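Local coordinates for protein beta-N-acetylglucosaminidase (Thermotoga maritima, PDB 3WO8) that probably hydrolyses terminal non-reducing N-acetyl-D-hexosamine residues from N-acetyl-beta-D-hexosaminides, as a family 3 glycoside hydrolase, at residues 157-162 against 209-214; 250-255 against 318-323; 342-347 against 453-458; 360-365 against 394-399. All coordinates share one frame; numbering follows the deposited sequence.

Overall arrangement
Contacts 1 and 2 belong to the TIM barrel, contacts 3 and 4 to the C-terminal alpha/beta domain, and the two pairs lie on opposite sides of the chain's centre. Contact 1 is a surface meeting, mainly of charged side chains with one leucine beside them; contact 2, its centre about 15 Å away, is buried and mostly apolar, and the two touch where the Y323 hydroxyl comes near the K213 carbonyl. Contacts 3 and 4, with centres about 20 Å apart, pair the two outermost strands of one mixed sheet, each with a partner strand, so backbone hydrogen bonds dominate there. The first pairing is antiparallel, the second parallel, and in each an arginine side chain bonds to the partner backbone, at one carbonyl in contact 3 and two in contact 4.

Contact 1: residues 157-162 against 209-214; sequences ACEGYL and LEREKK
E159, near the C-terminal end of helix 147-164, meets R211 and E212, where the chain leaves helix 203-211, a surface contact in the outer helical layer of the TIM barrel. The charged interaction is a salt bridge between E159 OE2 and R211 NH1 at 2.8 Å. Its hydrogen bond is weak, with an N-H...O angle of only 116°, and the carboxylate and guanidinium planes are turned 48° apart. With E159 CG lying beside the backbone N (chi1 -73°) and the chain extended beyond it, the side chain carries its carboxylate across to R211, while R156 pairs with its other oxygen.

A like-charged approach accompanies the bridge. E212 bends at chi2 and brings OE1 to 3.1 Å from E159 OE2, the two side chains crossing at about a right angle. Such proximity would tend to raise the pKa of one of the acids, an effect that R211 and R156 probably offset.

Apolar contact is left to L162, one helical turn on, which also touches P168 of strand 167-173. Its CD1 merely borders the E212 carboxylate, 4.1 Å from E212 OE2. Its other branch reaches the start of the K214 side chain, whose end leads away toward the F326 ring, and L162 CD2 comes within 3.8 Å of K214 CB.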
loop_
_atom_site.group_PDB
_atom_site.type_symbol
_atom_site.label_atom_id
_atom_site.label_comp_id
_atom_site.label_asym_id
_atom_site.label_seq_id
_atom_site.Cartn_x
_atom_site.Cartn_y
_atom_site.Cartn_z
ATOM N N ALA B 157 -15.922 -7.463 13.021
ATOM C CA ALA B 157 -14.691 -6.744 12.773
ATOM C C ALA B 157 -13.577 -7.240 13.650
ATOM O O ALA B 157 -12.433 -7.446 13.205
ATOM C CB ALA B 157 -14.905 -5.271 13.031
ATOM N N CYS B 158 -13.900 -7.428 14.923
ATOM C CA CYS B 158 -12.881 -7.904 15.830
ATOM C C CYS B 158 -12.435 -9.302 15.388
ATOM O O CYS B 158 -11.228 -9.591 15.341
ATOM C CB CYS B 158 -13.387 -7.871 17.261
ATOM S SG CYS B 158 -13.567 -6.210 17.971
ATOM N N GLU B 159 -13.399 -10.145 15.022
ATOM C CA GLU B 159 -13.102 -11.493 14.516
ATOM C C GLU B 159 -12.172 -11.417 13.314
ATOM O O GLU B 159 -11.142 -12.109 13.273
ATOM C CB GLU B 159 -14.385 -12.224 14.098
ATOM C CG GLU B 159 -15.271 -12.690 15.259
ATOM C CD GLU B 159 -16.724 -12.972 14.863
ATOM O OE1 GLU B 159 -17.017 -13.092 13.646
ATOM O OE2 GLU B 159 -17.577 -13.060 15.781
ATOM N N GLY B 160 -12.546 -10.561 12.350
ATOM C CA GLY B 160 -11.734 -10.328 11.145
ATOM C C GLY B 160 -10.283 -9.989 11.464
ATOM O O GLY B 160 -9.344 -10.651 10.998
ATOM N N TYR B 161 -10.092 -8.983 12.306
ATOM C CA TYR B 161 -8.753 -8.540 12.623
ATOM C C TYR B 161 -7.970 -9.646 13.324
ATOM O O TYR B 161 -6.764 -9.784 13.142
ATOM C CB TYR B 161 -8.788 -7.301 13.521
ATOM C CG TYR B 161 -9.151 -5.981 12.860
ATOM C CD1 TYR B 161 -8.293 -5.366 11.950
ATOM C CD2 TYR B 161 -10.344 -5.317 13.176
ATOM C CE1 TYR B 161 -8.631 -4.145 11.352
ATOM C CE2 TYR B 161 -10.693 -4.099 12.569
ATOM C CZ TYR B 161 -9.830 -3.516 11.658
ATOM O OH TYR B 161 -10.138 -2.301 11.082
ATOM N N LEU B 162 -8.621 -10.413 14.173
ATOM C CA LEU B 162 -7.870 -11.476 14.864
ATOM C C LEU B 162 -7.519 -12.588 13.893
ATOM O O LEU B 162 -6.420 -13.142 13.967
ATOM C CB LEU B 162 -8.643 -12.066 16.032
ATOM C CG LEU B 162 -8.882 -11.083 17.165
ATOM C CD1 LEU B 162 -10.314 -11.194 17.688
ATOM C CD2 LEU B 162 -7.841 -11.311 18.266
ATOM N N LEU B 209 -17.316 -8.106 23.807
ATOM C CA LEU B 209 -16.423 -8.435 24.934
ATOM C C LEU B 209 -16.657 -9.816 25.531
ATOM O O LEU B 209 -15.716 -10.438 26.013
ATOM C CB LEU B 209 -16.455 -7.348 26.020
ATOM C CG LEU B 209 -15.530 -6.165 25.748
ATOM C CD1 LEU B 209 -15.743 -5.059 26.758
ATOM C CD2 LEU B 209 -14.070 -6.607 25.752
ATOM N N GLU B 210 -17.897 -10.292 25.491
ATOM C CA GLU B 210 -18.195 -11.638 25.980
ATOM C C GLU B 210 -18.101 -12.730 24.896
ATOM O O GLU B 210 -18.199 -13.919 25.193
ATOM C CB GLU B 210 -19.545 -11.651 26.712
ATOM C CG GLU B 210 -20.789 -11.486 25.841
ATOM C CD GLU B 210 -21.904 -10.702 26.543
ATOM O OE1 GLU B 210 -21.704 -10.204 27.690
ATOM O OE2 GLU B 210 -22.987 -10.564 25.922
ATOM N N ARG B 211 -17.876 -12.315 23.653
ATOM C CA ARG B 211 -17.567 -13.239 22.579
ATOM C C ARG B 211 -16.052 -13.374 22.320
ATOM O O ARG B 211 -15.602 -14.437 21.889
ATOM C CB ARG B 211 -18.300 -12.822 21.301
ATOM C CG ARG B 211 -19.804 -13.065 21.363
ATOM C CD ARG B 211 -20.564 -12.463 20.178
ATOM N NE ARG B 211 -20.128 -12.986 18.875
ATOM C CZ ARG B 211 -20.706 -12.704 17.699
ATOM N NH1 ARG B 211 -20.220 -13.234 16.573
ATOM N NH2 ARG B 211 -21.763 -11.892 17.631
ATOM N N GLU B 212 -15.267 -12.330 22.580
ATOM C CA GLU B 212 -13.861 -12.311 22.145
ATOM C C GLU B 212 -12.981 -11.833 23.276
ATOM O O GLU B 212 -12.746 -10.642 23.452
ATOM C CB GLU B 212 -13.651 -11.366 20.954
ATOM C CG GLU B 212 -14.839 -11.150 20.031
ATOM C CD GLU B 212 -14.902 -12.170 18.934
ATOM O OE1 GLU B 212 -15.960 -12.200 18.262
ATOM O OE2 GLU B 212 -13.907 -12.925 18.754
ATOM N N LYS B 213 -12.485 -12.757 24.064
ATOM C CA LYS B 213 -11.595 -12.385 25.166
ATOM C C LYS B 213 -10.283 -11.743 24.672
ATOM O O LYS B 213 -9.672 -10.968 25.430
ATOM C CB LYS B 213 -11.311 -13.601 26.077
ATOM C CG LYS B 213 -12.444 -13.923 27.057
ATOM C CD LYS B 213 -12.282 -15.300 27.720
ATOM C CE LYS B 213 -13.178 -15.472 28.945
ATOM N NZ LYS B 213 -14.506 -14.805 28.789
ATOM N N LYS B 214 -9.879 -12.037 23.420
ATOM C CA LYS B 214 -8.549 -11.632 22.894
ATOM C C LYS B 214 -8.452 -10.164 22.409
ATOM O O LYS B 214 -7.377 -9.662 22.097
ATOM C CB LYS B 214 -8.072 -12.617 21.826
ATOM C CG LYS B 214 -7.653 -13.951 22.423
ATOM C CD LYS B 214 -7.041 -14.927 21.427
ATOM C CE LYS B 214 -5.553 -14.680 21.239
ATOM N NZ LYS B 214 -4.853 -15.802 20.542
#

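Contact 2: residues 250-255 against 318-323; sequences DGLVIS and RTVEKY
The Y323 ring carries L252 on one face and G251 at its edge. L252 CB sits over the ring centre, 3.7 Å above the plane, in a CH-pi contact only 11° off the normal, while G251 CA approaches near the ring plane, 3.3 Å from Y323 OH. The F326 ring also meets this tyrosine, with the planes at about 50°.

The phenol oxygen does polar work as well. L252 N gives Y323 OH a long, weak hydrogen bond of 3.2 Å, and the same hydroxyl bonds to the V215 carbonyl, so the buried oxygen links two neighbouring backbone runs of the barrel wall.

One helical turn earlier, T319 turns its methyl to the loop before the strand: CG2, anti to the backbone N, packs 3.5 Å from G251 C, and OG1 bonds back to the R315 carbonyl. L252 directs its CG away from its own backbone N (chi1 -155°), which carries CD1 into close contact with V320 CG2 at 3.4 Å. V320 in turn touches M283 of the adjoining strand.

Helix 310-326 thus packs its side chains on the residues that lead into strand 253-257 and on neighbouring strands, the helix-on-strand layering of a TIM barrel.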
loop_
_atom_site.group_PDB
_atom_site.type_symbol
_atom_site.label_atom_id
_atom_site.label_comp_id
_atom_site.label_asym_id
_atom_site.label_seq_id
_atom_site.Cartn_x
_atom_site.Cartn_y
_atom_site.Cartn_z
ATOM N N ASP B 250 -11.472 -9.040 31.827
ATOM C CA ASP B 250 -10.208 -8.979 32.589
ATOM C C ASP B 250 -8.972 -8.820 31.715
ATOM O O ASP B 250 -7.836 -8.996 32.182
ATOM C CB ASP B 250 -10.041 -10.200 33.497
ATOM C CG ASP B 250 -9.871 -11.479 32.728
ATOM O OD1 ASP B 250 -10.340 -11.526 31.579
ATOM O OD2 ASP B 250 -9.290 -12.437 33.279
ATOM N N GLY B 251 -9.209 -8.445 30.454
ATOM C CA GLY B 251 -8.135 -8.214 29.480
ATOM C C GLY B 251 -7.601 -6.796 29.502
ATOM O O GLY B 251 -7.760 -6.096 30.470
ATOM N N LEU B 252 -7.010 -6.372 28.394
ATOM C CA LEU B 252 -6.251 -5.113 28.289
ATOM C C LEU B 252 -7.118 -3.871 28.203
ATOM O O LEU B 252 -8.001 -3.757 27.370
ATOM C CB LEU B 252 -5.350 -5.171 27.076
ATOM C CG LEU B 252 -4.112 -4.306 27.104
ATOM C CD1 LEU B 252 -3.259 -4.600 28.317
ATOM C CD2 LEU B 252 -3.280 -4.591 25.867
ATOM N N VAL B 253 -6.892 -2.962 29.127
ATOM C CA VAL B 253 -7.564 -1.696 29.119
ATOM C C VAL B 253 -6.502 -0.635 28.902
ATOM O O VAL B 253 -5.467 -0.552 29.633
ATOM C CB VAL B 253 -8.333 -1.435 30.409
ATOM C CG1 VAL B 253 -8.748 0.030 30.463
ATOM C CG2 VAL B 253 -9.567 -2.330 30.458
ATOM N N ILE B 254 -6.756 0.171 27.880
ATOM C CA ILE B 254 -5.792 1.159 27.494
ATOM C C ILE B 254 -6.475 2.491 27.565
ATOM O O ILE B 254 -7.671 2.609 27.273
ATOM C CB ILE B 254 -5.202 0.890 26.097
ATOM C CG1 ILE B 254 -3.984 1.787 25.891
ATOM C CG2 ILE B 254 -6.247 1.110 24.990
ATOM C CD1 ILE B 254 -3.309 1.631 24.545
ATOM N N SER B 255 -5.710 3.486 27.991
ATOM C CA SER B 255 -6.206 4.862 28.038
ATOM C C SER B 255 -6.284 5.477 26.636
ATOM O O SER B 255 -5.500 5.113 25.761
ATOM C CB SER B 255 -5.282 5.710 28.912
ATOM O OG SER B 255 -4.124 6.123 28.202
ATOM N N ARG B 318 1.002 -8.184 34.186
ATOM C CA ARG B 318 0.747 -9.553 33.794
ATOM C C ARG B 318 -0.235 -9.597 32.628
ATOM O O ARG B 318 0.025 -10.275 31.642
ATOM C CB ARG B 318 0.230 -10.374 34.989
ATOM C CG ARG B 318 0.872 -11.754 35.124
ATOM C CD ARG B 318 0.644 -12.356 36.511
ATOM N NE ARG B 318 1.346 -11.617 37.575
ATOM C CZ ARG B 318 0.777 -10.874 38.540
ATOM N NH1 ARG B 318 -0.552 -10.720 38.637
ATOM N NH2 ARG B 318 1.564 -10.266 39.430
ATOM N N THR B 319 -1.342 -8.869 32.734
ATOM C CA THR B 319 -2.314 -8.736 31.629
ATOM C C THR B 319 -1.643 -8.335 30.294
ATOM O O THR B 319 -1.919 -8.883 29.232
ATOM C CB THR B 319 -3.388 -7.692 31.982
ATOM O OG1 THR B 319 -4.047 -8.076 33.188
ATOM C CG2 THR B 319 -4.435 -7.588 30.897
ATOM N N VAL B 320 -0.751 -7.368 30.382
ATOM C CA VAL B 320 0.030 -6.929 29.238
ATOM C C VAL B 320 0.921 -8.048 28.714
ATOM O O VAL B 320 1.006 -8.238 27.512
ATOM C CB VAL B 320 0.833 -5.644 29.561
ATOM C CG1 VAL B 320 1.897 -5.369 28.512
ATOM C CG2 VAL B 320 -0.118 -4.465 29.612
ATOM N N GLU B 321 1.560 -8.803 29.593
ATOM C CA GLU B 321 2.430 -9.893 29.131
ATOM C C GLU B 321 1.667 -11.070 28.512
ATOM O O GLU B 321 2.204 -11.790 27.663
ATOM C CB GLU B 321 3.322 -10.366 30.254
ATOM C CG GLU B 321 4.369 -9.323 30.616
ATOM C CD GLU B 321 5.142 -9.684 31.864
ATOM O OE1 GLU B 321 4.539 -10.338 32.735
ATOM O OE2 GLU B 321 6.338 -9.322 31.961
ATOM N N LYS B 322 0.424 -11.224 28.946
ATOM C CA LYS B 322 -0.484 -12.205 28.423
ATOM C C LYS B 322 -0.773 -11.890 26.958
ATOM O O LYS B 322 -0.720 -12.747 26.084
ATOM C CB LYS B 322 -1.798 -12.181 29.234
ATOM C CG LYS B 322 -2.716 -13.371 28.960
ATOM C CD LYS B 322 -3.865 -13.470 29.969
ATOM C CE LYS B 322 -5.199 -12.912 29.457
ATOM N NZ LYS B 322 -6.229 -13.965 29.235
ATOM N N TYR B 323 -1.105 -10.632 26.705
ATOM C CA TYR B 323 -1.469 -10.204 25.375
ATOM C C TYR B 323 -0.262 -10.297 24.457
ATOM O O TYR B 323 -0.329 -10.831 23.360
ATOM C CB TYR B 323 -1.995 -8.802 25.446
ATOM C CG TYR B 323 -3.460 -8.789 25.695
ATOM C CD1 TYR B 323 -3.990 -9.132 26.910
ATOM C CD2 TYR B 323 -4.329 -8.427 24.696
ATOM C CE1 TYR B 323 -5.361 -9.099 27.132
ATOM C CE2 TYR B 323 -5.692 -8.398 24.904
ATOM C CZ TYR B 323 -6.202 -8.745 26.123
ATOM O OH TYR B 323 -7.566 -8.704 26.264
#

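Contact 3: residues 342-347 against 453-458; sequences KAVEFL and KIVVTR
Strands 345-347 and 453-456 run antiparallel, their axes 4.8 Å apart at closest and their directions differing by 168°, with E345-V456 and L347-I454 as hydrogen-bonded pairs flanking the non-hydrogen-bonded pair F346-V455. Each outer pair exchanges two N-H...O bonds, the shorter ones joining L347 to I454.

On the face holding F346 and V455 the side chains lie alongside and point the same way: V455 CG2 meets the edge of the F346 ring, 4.1 Å from CD1. The other V455 branch, CG1, touches V344 CG1 at 3.7 Å, and both residues also contact S468 of helix 462-471. The opposite face carries L347, I454, E345 and V456. Here L347 CD2 reaches past its own partner to V456 CG2 at 3.9 Å.

Beyond the paired residues R458 reaches across to the loop ahead of strand 345-347. Its chain is extended from CG to NE, and R458 NH1 meets A343 O at 2.8 Å, a bond lying almost exactly in the guanidinium plane. NH2 makes a looser salt bridge with E345 OE1 at 3.5 Å, the carboxylate plane turned 68° from the guanidinium. V456 CG1 covers one guanidinium face, offset toward its rim. A94 and K97 of the second subunit pack against A343 and R458, which places this end of the contact at the dimer interface.

The arrangement is that of an antiparallel edge strand added to a parallel sheet whose other five strands follow the order 2-1-3-4-5, as in flavodoxin-like alpha/beta folds.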
loop_
_atom_site.group_PDB
_atom_site.type_symbol
_atom_site.label_atom_id
_atom_site.label_comp_id
_atom_site.label_asym_id
_atom_site.label_seq_id
_atom_site.Cartn_x
_atom_site.Cartn_y
_atom_site.Cartn_z
ATOM N N LYS B 342 22.579 -5.428 3.963
ATOM C CA LYS B 342 23.497 -6.528 3.644
ATOM C C LYS B 342 24.038 -6.476 2.224
ATOM O O LYS B 342 25.094 -7.051 1.939
ATOM C CB LYS B 342 22.821 -7.875 3.908
ATOM C CG LYS B 342 23.702 -9.093 3.645
ATOM C CD LYS B 342 23.468 -10.246 4.642
ATOM C CE LYS B 342 24.229 -11.530 4.269
ATOM N NZ LYS B 342 23.424 -12.490 3.444
ATOM N N ALA B 343 23.329 -5.792 1.327
ATOM C CA ALA B 343 23.785 -5.703 -0.060
ATOM C C ALA B 343 24.787 -4.566 -0.313
ATOM O O ALA B 343 25.310 -4.423 -1.440
ATOM C CB ALA B 343 22.586 -5.591 -0.993
ATOM N N VAL B 344 25.061 -3.774 0.728
ATOM C CA VAL B 344 25.984 -2.641 0.629
ATOM C C VAL B 344 27.422 -2.997 1.067
ATOM O O VAL B 344 27.653 -3.698 2.055
ATOM C CB VAL B 344 25.553 -1.444 1.512
ATOM C CG1 VAL B 344 26.265 -0.187 1.059
ATOM C CG2 VAL B 344 24.053 -1.193 1.490
ATOM N N GLU B 345 28.370 -2.467 0.314
ATOM C CA GLU B 345 29.797 -2.551 0.592
ATOM C C GLU B 345 30.308 -1.136 0.716
ATOM O O GLU B 345 29.938 -0.303 -0.119
ATOM C CB GLU B 345 30.538 -3.190 -0.590
ATOM C CG GLU B 345 30.502 -4.715 -0.638
ATOM C CD GLU B 345 30.791 -5.262 -2.029
ATOM O OE1 GLU B 345 30.615 -4.516 -3.020
ATOM O OE2 GLU B 345 31.171 -6.453 -2.131
ATOM N N PHE B 346 31.147 -0.867 1.731
ATOM C CA PHE B 346 31.946 0.366 1.777
ATOM C C PHE B 346 33.346 0.089 1.267
ATOM O O PHE B 346 33.945 -0.849 1.659
ATOM C CB PHE B 346 32.026 0.917 3.182
ATOM C CG PHE B 346 30.700 0.982 3.891
ATOM C CD1 PHE B 346 29.841 2.051 3.718
ATOM C CD2 PHE B 346 30.324 -0.035 4.753
ATOM C CE1 PHE B 346 28.640 2.101 4.397
ATOM C CE2 PHE B 346 29.122 0.003 5.437
ATOM C CZ PHE B 346 28.280 1.075 5.250
ATOM N N LEU B 347 33.868 0.927 0.402
ATOM C CA LEU B 347 35.146 0.696 -0.270
ATOM C C LEU B 347 36.083 1.915 -0.147
ATOM O O LEU B 347 35.886 2.952 -0.813
ATOM C CB LEU B 347 34.929 0.460 -1.787
ATOM C CG LEU B 347 34.716 -0.936 -2.377
ATOM C CD1 LEU B 347 33.916 -1.821 -1.427
ATOM C CD2 LEU B 347 34.085 -0.817 -3.769
ATOM N N LYS B 453 36.832 6.726 -2.187
ATOM C CA LYS B 453 35.801 6.339 -1.222
ATOM C C LYS B 453 34.498 6.026 -1.983
ATOM O O LYS B 453 34.011 6.855 -2.764
ATOM C CB LYS B 453 35.582 7.454 -0.195
ATOM C CG LYS B 453 36.818 7.853 0.604
ATOM C CD LYS B 453 36.421 8.592 1.892
ATOM C CE LYS B 453 37.607 9.187 2.646
ATOM N NZ LYS B 453 38.520 9.881 1.693
ATOM N N ILE B 454 33.971 4.814 -1.794
ATOM C CA ILE B 454 32.841 4.335 -2.564
ATOM C C ILE B 454 31.822 3.625 -1.706
ATOM O O ILE B 454 32.173 2.786 -0.877
ATOM C CB ILE B 454 33.275 3.351 -3.623
ATOM C CG1 ILE B 454 34.353 3.969 -4.508
ATOM C CG2 ILE B 454 32.066 2.930 -4.457
ATOM C CD1 ILE B 454 35.013 2.958 -5.425
ATOM N N VAL B 455 30.551 3.983 -1.899
ATOM C CA VAL B 455 29.448 3.217 -1.328
ATOM C C VAL B 455 28.718 2.569 -2.501
ATOM O O VAL B 455 28.239 3.258 -3.438
ATOM C CB VAL B 455 28.506 4.063 -0.480
ATOM C CG1 VAL B 455 27.414 3.190 0.105
ATOM C CG2 VAL B 455 29.256 4.705 0.649
ATOM N N VAL B 456 28.719 1.235 -2.452
ATOM C CA VAL B 456 28.058 0.376 -3.434
ATOM C C VAL B 456 26.782 -0.117 -2.801
ATOM O O VAL B 456 26.804 -1.030 -1.992
ATOM C CB VAL B 456 28.946 -0.827 -3.850
ATOM C CG1 VAL B 456 28.209 -1.684 -4.849
ATOM C CG2 VAL B 456 30.274 -0.351 -4.477
ATOM N N THR B 457 25.682 0.551 -3.113
ATOM C CA THR B 457 24.343 0.049 -2.751
ATOM C C THR B 457 24.003 -0.856 -3.902
ATOM O O THR B 457 24.677 -0.832 -4.974
ATOM C CB THR B 457 23.300 1.180 -2.703
ATOM O OG1 THR B 457 23.345 1.930 -3.924
ATOM C CG2 THR B 457 23.574 2.110 -1.538
ATOM N N ARG B 458 22.957 -1.629 -3.805
ATOM C CA ARG B 458 22.560 -2.203 -5.118
ATOM C C ARG B 458 21.143 -1.817 -5.477
ATOM O O ARG B 458 20.362 -2.633 -5.913
ATOM C CB ARG B 458 22.823 -3.704 -5.142
ATOM C CG ARG B 458 24.270 -4.035 -5.452
ATOM C CD ARG B 458 24.680 -5.361 -4.827
ATOM N NE ARG B 458 26.011 -5.709 -5.310
ATOM C CZ ARG B 458 27.142 -5.641 -4.609
ATOM N NH1 ARG B 458 27.156 -5.283 -3.329
ATOM N NH2 ARG B 458 28.275 -5.945 -5.214
#

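Contact 4: residues 360-365 against 394-399; sequences LLVPSS and VVRYTV
Strands 360-363 and 394-397 run parallel in register, L360 beside V394 through P363 beside Y397, with a -33° crossing and the axes 4.6 Å apart at closest. They are the two strands of a beta-alpha-beta unit whose helix, 374-385, covers the face bearing L360, V362, V394 and R396. Backbone bonds alternate between the strands: V395 N gives a nearly straight one to L360 O, V362 N bonds to V395 O, Y397 N to V362 O, and S364 N to Y397 O prolongs the ladder.

On the face away from that helix, L361 and V395 stand side by side, with L361 CD2 3.7 Å from V395 CG1. Y397 holds its CG between the backbone N and the carbonyl carbon (chi1 68°), which turns the ring over the neighbouring strand. One ring face then receives P363 CA in a CH-pi contact, 4.1 Å from the centroid, while L361 C lies at the edge in the ring plane. The buried hydroxyl bonds to the F414 carbonyl on strand 411-415, and H427 meets the ring almost at right angles.

On the helix side R396 curls back, bent at chi2 and chi3, so that V362 CG1 lies over one guanidinium face, 3.3 Å from NE. NH2 bonds to P363 O at 2.9 Å and forms a salt bridge with D379 of the connecting helix, tying that helix to both strands. V362 O takes two donors from opposite faces of its carbonyl plane, Y397 N at 3.1 Å and R396 NE at 3.2 Å.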
loop_
_atom_site.group_PDB
_atom_site.type_symbol
_atom_site.label_atom_id
_atom_site.label_comp_id
_atom_site.label_asym_id
_atom_site.label_seq_id
_atom_site.Cartn_x
_atom_site.Cartn_y
_atom_site.Cartn_z
ATOM N N LEU B 360 25.519 17.617 -2.039
ATOM C CA LEU B 360 25.022 16.407 -2.664
ATOM C C LEU B 360 24.976 16.596 -4.151
ATOM O O LEU B 360 24.379 17.563 -4.630
ATOM C CB LEU B 360 23.610 16.130 -2.187
ATOM C CG LEU B 360 23.398 16.153 -0.682
ATOM C CD1 LEU B 360 21.949 15.804 -0.349
ATOM C CD2 LEU B 360 24.304 15.141 -0.066
ATOM N N LEU B 361 25.611 15.699 -4.887
ATOM C CA LEU B 361 25.455 15.732 -6.324
ATOM C C LEU B 361 24.489 14.641 -6.645
ATOM O O LEU B 361 24.758 13.493 -6.365
ATOM C CB LEU B 361 26.774 15.493 -7.010
ATOM C CG LEU B 361 27.658 16.699 -6.754
ATOM C CD1 LEU B 361 29.109 16.293 -6.757
ATOM C CD2 LEU B 361 27.375 17.757 -7.786
ATOM N N VAL B 362 23.335 15.010 -7.176
ATOM C CA VAL B 362 22.257 14.077 -7.326
ATOM C C VAL B 362 21.821 14.124 -8.766
ATOM O O VAL B 362 21.487 15.183 -9.259
ATOM C CB VAL B 362 21.083 14.469 -6.434
ATOM C CG1 VAL B 362 19.840 13.642 -6.775
ATOM C CG2 VAL B 362 21.464 14.319 -4.979
ATOM N N PRO B 363 21.788 12.979 -9.440
ATOM C CA PRO B 363 21.380 12.992 -10.841
ATOM C C PRO B 363 19.937 13.413 -11.053
ATOM O O PRO B 363 19.076 13.129 -10.240
ATOM C CB PRO B 363 21.562 11.542 -11.291
ATOM C CG PRO B 363 22.127 10.798 -10.145
ATOM C CD PRO B 363 21.963 11.625 -8.915
ATOM N N SER B 364 19.688 14.090 -12.150
ATOM C CA SER B 364 18.340 14.463 -12.515
ATOM C C SER B 364 17.796 13.402 -13.435
ATOM O O SER B 364 18.553 12.693 -14.091
ATOM C CB SER B 364 18.340 15.777 -13.255
ATOM O OG SER B 364 17.094 15.919 -13.893
ATOM N N SER B 365 16.472 13.301 -13.511
ATOM C CA SER B 365 15.872 12.221 -14.300
ATOM C C SER B 365 14.805 12.632 -15.323
ATOM O O SER B 365 14.013 13.576 -15.120
ATOM C CB SER B 365 15.331 11.130 -13.390
ATOM O OG SER B 365 15.468 9.904 -14.056
ATOM N N VAL B 394 22.408 21.151 -2.327
ATOM C CA VAL B 394 21.971 20.183 -3.319
ATOM C C VAL B 394 22.192 20.693 -4.737
ATOM O O VAL B 394 21.655 21.751 -5.098
ATOM C CB VAL B 394 20.480 19.935 -3.162
ATOM C CG1 VAL B 394 20.004 18.918 -4.169
ATOM C CG2 VAL B 394 20.173 19.472 -1.744
ATOM N N VAL B 395 22.932 19.940 -5.552
ATOM C CA VAL B 395 22.996 20.265 -6.960
ATOM C C VAL B 395 22.662 19.063 -7.794
ATOM O O VAL B 395 23.150 17.976 -7.549
ATOM C CB VAL B 395 24.320 20.943 -7.414
ATOM C CG1 VAL B 395 25.456 20.681 -6.462
ATOM C CG2 VAL B 395 24.713 20.531 -8.817
ATOM N N ARG B 396 21.845 19.300 -8.812
ATOM C CA ARG B 396 21.341 18.283 -9.670
ATOM C C ARG B 396 22.091 18.291 -10.979
ATOM O O ARG B 396 22.110 19.303 -11.654
ATOM C CB ARG B 396 19.865 18.573 -9.942
ATOM C CG ARG B 396 18.940 18.566 -8.718
ATOM C CD ARG B 396 19.063 17.319 -7.835
ATOM N NE ARG B 396 18.554 16.113 -8.491
ATOM C CZ ARG B 396 17.284 15.699 -8.420
ATOM N NH1 ARG B 396 16.381 16.375 -7.728
ATOM N NH2 ARG B 396 16.908 14.589 -9.028
ATOM N N TYR B 397 22.682 17.167 -11.373
ATOM C CA TYR B 397 23.419 17.108 -12.657
ATOM C C TYR B 397 22.824 16.100 -13.590
ATOM O O TYR B 397 22.099 15.224 -13.150
ATOM C CB TYR B 397 24.863 16.760 -12.445
ATOM C CG TYR B 397 25.086 15.362 -11.952
ATOM C CD1 TYR B 397 25.037 15.070 -10.608
ATOM C CD2 TYR B 397 25.396 14.336 -12.832
ATOM C CE1 TYR B 397 25.255 13.785 -10.144
ATOM C CE2 TYR B 397 25.628 13.059 -12.384
ATOM C CZ TYR B 397 25.547 12.797 -11.041
ATOM O OH TYR B 397 25.792 11.542 -10.609
ATOM N N THR B 398 23.115 16.226 -14.883
ATOM C CA THR B 398 22.535 15.287 -15.875
ATOM C C THR B 398 23.564 14.208 -16.063
ATOM O O THR B 398 24.770 14.476 -16.101
ATOM C CB THR B 398 22.053 15.922 -17.217
ATOM O OG1 THR B 398 23.126 16.569 -17.891
ATOM C CG2 THR B 398 20.928 16.967 -16.975
ATOM N N VAL B 399 23.074 12.976 -16.105
ATOM C CA VAL B 399 23.929 11.827 -16.006
ATOM C C VAL B 399 24.944 11.849 -17.132
ATOM O O VAL B 399 26.116 11.603 -16.925
ATOM C CB VAL B 399 23.091 10.529 -15.983
ATOM C CG1 VAL B 399 23.570 9.482 -17.003
ATOM C CG2 VAL B 399 23.127 9.951 -14.590
#